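Local coordinates for protein meso-diaminopimelate dehydrogenase (Clostridium tetani, PDB 3WGY) that catalyses the reversible NADP-dependent oxidative deamination of meso-diaminopimelate, and here in mutant form holds the 2-oxo acid 4-methyl-2-oxovalerate, at residues B[20-25]-B[283-288]; B[161-166]-B[219-224]. The protein carries 6 engineered substitutions. One frame throughout, in Å; residues are numbered along the deposited sequence.

Interaction 1 of 2, residues B[20-25]-B[283-288]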
# COMPACT_ATOMS: atom_id res chain seq x y z
N GLU B 20 -15.20 -8.07 17.50
CA GLU B 20 -14.99 -8.52 18.87
C GLU B 20 -13.75 -9.40 18.93
O GLU B 20 -12.94 -9.29 19.84
CB GLU B 20 -16.20 -9.29 19.39
CG GLU B 20 -15.96 -10.02 20.71
CD GLU B 20 -17.20 -10.71 21.23
OE1 GLU B 20 -17.87 -11.42 20.44
OE2 GLU B 20 -17.50 -10.54 22.42
N LYS B 21 -13.62 -10.28 17.94
CA LYS B 21 -12.48 -11.18 17.86
C LYS B 21 -11.17 -10.43 17.67
O LYS B 21 -10.20 -10.65 18.40
CB LYS B 21 -12.66 -12.17 16.72
CG LYS B 21 -13.11 -13.53 17.19
CD LYS B 21 -13.63 -14.40 16.05
CE LYS B 21 -14.74 -15.30 16.59
NZ LYS B 21 -15.15 -16.39 15.65
N ALA B 22 -11.14 -9.54 16.70
CA ALA B 22 -9.93 -8.78 16.41
C ALA B 22 -9.46 -7.95 17.61
O ALA B 22 -8.26 -7.80 17.83
CB ALA B 22 -10.16 -7.88 15.21
N ILE B 23 -10.40 -7.42 18.38
CA ILE B 23 -10.03 -6.61 19.53
C ILE B 23 -9.20 -7.44 20.51
O ILE B 23 -8.43 -6.88 21.29
CB ILE B 23 -11.28 -6.04 20.23
CG1 ILE B 23 -11.93 -4.98 19.34
CG2 ILE B 23 -10.89 -5.41 21.56
CD1 ILE B 23 -13.20 -4.41 19.90
N LYS B 24 -9.35 -8.76 20.47
CA LYS B 24 -8.58 -9.64 21.35
C LYS B 24 -7.12 -9.71 20.92
O LYS B 24 -6.24 -10.04 21.73
CB LYS B 24 -9.18 -11.05 21.35
CG LYS B 24 -10.60 -11.15 21.90
CD LYS B 24 -11.13 -12.57 21.78
CE LYS B 24 -12.54 -12.70 22.33
NZ LYS B 24 -12.58 -12.43 23.80
N GLN B 25 -6.86 -9.40 19.65
CA GLN B 25 -5.50 -9.40 19.11
C GLN B 25 -4.82 -8.04 19.33
O GLN B 25 -3.70 -7.83 18.87
CB GLN B 25 -5.51 -9.70 17.60
CG GLN B 25 -6.15 -11.02 17.20
CD GLN B 25 -5.92 -11.36 15.73
OE1 GLN B 25 -6.11 -10.52 14.84
NE2 GLN B 25 -5.53 -12.61 15.47
N VAL B 283 -9.46 -4.54 9.76
CA VAL B 283 -9.21 -3.23 9.22
C VAL B 283 -9.97 -2.22 10.06
O VAL B 283 -9.43 -1.18 10.45
CB VAL B 283 -9.68 -3.13 7.74
CG1 VAL B 283 -9.56 -1.69 7.26
CG2 VAL B 283 -8.85 -4.07 6.86
N LEU B 284 -11.23 -2.53 10.37
CA LEU B 284 -12.05 -1.63 11.18
C LEU B 284 -11.37 -1.35 12.51
O LEU B 284 -11.28 -0.19 12.95
CB LEU B 284 -13.45 -2.22 11.41
CG LEU B 284 -14.40 -2.19 10.20
CD1 LEU B 284 -15.70 -2.92 10.52
CD2 LEU B 284 -14.68 -0.73 9.84
N VAL B 285 -10.88 -2.40 13.16
CA VAL B 285 -10.22 -2.24 14.45
C VAL B 285 -8.96 -1.38 14.36
O VAL B 285 -8.77 -0.48 15.17
CB VAL B 285 -9.84 -3.61 15.05
CG1 VAL B 285 -9.02 -3.41 16.32
CG2 VAL B 285 -11.11 -4.40 15.35
N ALA B 286 -8.10 -1.65 13.37
CA ALA B 286 -6.88 -0.87 13.22
C ALA B 286 -7.19 0.61 13.05
O ALA B 286 -6.53 1.48 13.66
CB ALA B 286 -6.07 -1.37 12.04
N TYR B 287 -8.19 0.91 12.23
CA TYR B 287 -8.58 2.29 12.00
C TYR B 287 -9.21 2.92 13.24
O TYR B 287 -9.26 4.15 13.36
CB TYR B 287 -9.51 2.39 10.79
CG TYR B 287 -8.72 2.59 9.51
CD1 TYR B 287 -8.28 3.86 9.14
CD2 TYR B 287 -8.31 1.50 8.73
CE1 TYR B 287 -7.44 4.05 8.04
CE2 TYR B 287 -7.48 1.68 7.63
CZ TYR B 287 -7.04 2.95 7.29
OH TYR B 287 -6.16 3.13 6.24
N SER B 288 -9.68 2.09 14.17
CA SER B 288 -10.25 2.61 15.41
C SER B 288 -9.13 3.24 16.21
O SER B 288 -9.33 4.26 16.87
CB SER B 288 -10.89 1.50 16.23
OG SER B 288 -12.18 1.21 15.74
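Ala22 and Ile23 meet Val285 in a small, buried, wholly apolar helix-to-helix contact beside the seven-stranded parallel sheet. Segment 20-25 lies at the C-terminal part of helix 14-23. Segment 283-288 lies within the long helix 276-296. The two segments bury 115 Å² between them, and Val285 supplies more than half of it.

One methyl group carries the contact. CG2 of Val285 lies 3.6 Å from CB of Ala22, a close van der Waals contact. The same CG2 is 4.1 Å from CG1 of Ile23. The backbones are closest at this place, with Ile23 CA and Val285 CA 6.7 Å apart. The first torsion of Val285 (chi1 174°) puts CG1 anti to the backbone N and CG2 anti to the carbonyl carbon. It is the second branch that reaches the other helix. The methyl of Ala22 points toward the valine. Ile23 sits at the flank and offers CG1, the first carbon of its longer branch.

Met29 of strand 29-36 touches both Ile23 and Val285, so the sheet closes one side of the contact. The valine therefore has Ala22, Ile23 and Met29 as apolar neighbours. Ile7 of strand 5-10 touches Ile23 and Ser288. The second subunit is near as well: Gln25 NE2 is hydrogen-bonded to Asn258 O of that chain.

Helix 14-23 follows strand 5-10 through a glycine-rich turn, whose Gly11, Gly13 and Gly16 are consistent with the GxGxxG pattern of dinucleotide-binding folds. Helices packed on a parallel sheet in this way are typical of a Rossmann-type dinucleotide-binding domain.

Interaction 2 of 2, residues B[161-166]-B[219-224]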
# COMPACT_ATOMS: atom_id res chain seq x y z
N ARG B 161 -31.28 -18.50 -7.89
CA ARG B 161 -32.39 -19.20 -7.25
C ARG B 161 -33.74 -18.90 -7.89
O ARG B 161 -34.70 -19.65 -7.72
CB ARG B 161 -32.45 -18.86 -5.76
CG ARG B 161 -31.26 -19.33 -4.95
CD ARG B 161 -31.60 -19.31 -3.46
NE ARG B 161 -30.49 -19.77 -2.63
CZ ARG B 161 -29.45 -19.02 -2.29
NH1 ARG B 161 -29.36 -17.76 -2.71
NH2 ARG B 161 -28.48 -19.53 -1.54
N ARG B 162 -33.83 -17.80 -8.64
CA ARG B 162 -35.07 -17.43 -9.31
C ARG B 162 -35.29 -18.25 -10.59
O ARG B 162 -36.41 -18.35 -11.09
CB ARG B 162 -35.05 -15.94 -9.67
CG ARG B 162 -35.55 -15.01 -8.58
CD ARG B 162 -35.19 -13.57 -8.90
NE ARG B 162 -34.35 -13.00 -7.85
CZ ARG B 162 -33.39 -12.11 -8.05
NH1 ARG B 162 -33.13 -11.68 -9.28
NH2 ARG B 162 -32.69 -11.65 -7.02
N VAL B 163 -34.21 -18.84 -11.10
CA VAL B 163 -34.28 -19.63 -12.33
C VAL B 163 -35.03 -20.94 -12.16
O VAL B 163 -34.80 -21.69 -11.21
CB VAL B 163 -32.86 -19.91 -12.88
CG1 VAL B 163 -32.92 -20.89 -14.06
CG2 VAL B 163 -32.22 -18.60 -13.31
N GLN B 164 -35.93 -21.22 -13.10
CA GLN B 164 -36.75 -22.43 -13.07
C GLN B 164 -35.84 -23.65 -13.06
O GLN B 164 -34.92 -23.75 -13.86
CB GLN B 164 -37.67 -22.47 -14.29
CG GLN B 164 -38.60 -21.26 -14.42
CD GLN B 164 -39.85 -21.36 -13.55
OE1 GLN B 164 -40.52 -20.36 -13.28
NE2 GLN B 164 -40.18 -22.58 -13.13
N GLY B 165 -36.10 -24.57 -12.13
CA GLY B 165 -35.31 -25.78 -12.05
C GLY B 165 -34.16 -25.72 -11.06
O GLY B 165 -33.52 -26.74 -10.80
N VAL B 166 -33.89 -24.54 -10.52
CA VAL B 166 -32.80 -24.36 -9.56
C VAL B 166 -33.29 -24.45 -8.11
O VAL B 166 -34.02 -23.58 -7.65
CB VAL B 166 -32.11 -23.00 -9.74
CG1 VAL B 166 -31.13 -22.74 -8.59
CG2 VAL B 166 -31.37 -22.97 -11.08
N LYS B 219 -26.90 -18.10 -17.95
CA LYS B 219 -25.97 -17.41 -18.84
C LYS B 219 -26.55 -16.20 -19.56
O LYS B 219 -25.90 -15.15 -19.65
CB LYS B 219 -25.41 -18.39 -19.87
CG LYS B 219 -24.53 -19.48 -19.31
CD LYS B 219 -23.73 -20.13 -20.42
CE LYS B 219 -22.81 -21.22 -19.90
NZ LYS B 219 -21.71 -21.52 -20.86
N THR B 220 -27.77 -16.32 -20.07
CA THR B 220 -28.39 -15.22 -20.80
C THR B 220 -29.14 -14.23 -19.91
O THR B 220 -29.77 -13.30 -20.41
CB THR B 220 -29.39 -15.74 -21.87
OG1 THR B 220 -30.48 -16.40 -21.21
CG2 THR B 220 -28.70 -16.71 -22.81
N MET B 221 -29.07 -14.43 -18.59
CA MET B 221 -29.77 -13.53 -17.67
C MET B 221 -29.23 -12.11 -17.72
O MET B 221 -28.05 -11.87 -17.45
CB MET B 221 -29.66 -14.05 -16.24
CG MET B 221 -30.50 -13.25 -15.26
SD MET B 221 -30.31 -13.82 -13.58
CE MET B 221 -31.35 -15.28 -13.60
N PRO B 222 -30.09 -11.15 -18.07
CA PRO B 222 -29.73 -9.73 -18.16
C PRO B 222 -29.48 -9.09 -16.81
O PRO B 222 -30.04 -9.50 -15.79
CB PRO B 222 -30.92 -9.12 -18.89
CG PRO B 222 -32.05 -9.92 -18.34
CD PRO B 222 -31.52 -11.34 -18.39
N ASP B 223 -28.63 -8.06 -16.81
CA ASP B 223 -28.26 -7.32 -15.61
C ASP B 223 -27.35 -8.12 -14.68
O ASP B 223 -26.75 -7.55 -13.77
CB ASP B 223 -29.51 -6.89 -14.83
CG ASP B 223 -30.51 -6.13 -15.69
OD1 ASP B 223 -30.11 -5.19 -16.40
OD2 ASP B 223 -31.72 -6.48 -15.64
N TYR B 224 -27.23 -9.43 -14.90
CA TYR B 224 -26.38 -10.26 -14.04
C TYR B 224 -25.27 -11.04 -14.72
O TYR B 224 -24.10 -10.85 -14.42
CB TYR B 224 -27.23 -11.25 -13.24
CG TYR B 224 -28.17 -10.62 -12.24
CD1 TYR B 224 -29.39 -10.07 -12.64
CD2 TYR B 224 -27.86 -10.61 -10.88
CE1 TYR B 224 -30.27 -9.53 -11.72
CE2 TYR B 224 -28.74 -10.06 -9.94
CZ TYR B 224 -29.95 -9.53 -10.37
OH TYR B 224 -30.84 -9.01 -9.46
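Met221 and Tyr224 carry this contact for the loop that follows helix 211-219, within the C-terminal domain of the diaminopimelate dehydrogenase family. They face the end of helix 154-162 and the type II beta turn from Val163 to Val166, which is closed by Val166 N to Val163 O at 3.1 Å.

Met221 comes first. Its CG is anti to the backbone N (chi1 -173°), and the chain then bends at the sulfur. This brings the terminal methyl CE to CG2 of Val163 at 3.4 Å, closer than carbons usually pack. Ile218 and Asp217 of helix 211-219 also touch Val163, and Ala159 of helix 154-162 touches Met221.

Three residues on, Tyr224 faces Arg162. The two side chains cross at about a right angle, with guanidinium and ring planes 69° apart. The phenol oxygen lies at the guanidinium edge, near its plane, in a polar contact rather than a hydrogen bond. The Tyr224 ring also packs edge-to-face with His156 of the ligand pocket, and the Tyr224 side chain lies about 6 Å from the bound 4-methyl-2-oxovalerate. Tyr224 OH is 3.5 Å from Arg162 NH1.

How the interactions relate
The two contacts lie on opposite sides of the chain's centre. Their centres are 39 Å apart and their nearest atoms about 22 Å apart, so they do not touch. Along the chain, interaction 2 is nested inside the loop closed by interaction 1. Interaction 1 joins helices 14-23 and 276-296 beside the parallel sheet. Interaction 2 joins the end of helix 154-162 and the turn after it to the loop that follows helix 211-219, near the mixed sheet of strands 151-152, 166-175, 197-205 and 230-234. The chain thus leaves the Rossmann-type part, builds the region near the bound oxo acid, and returns. The layout is consistent with two parts that could move relative to each other.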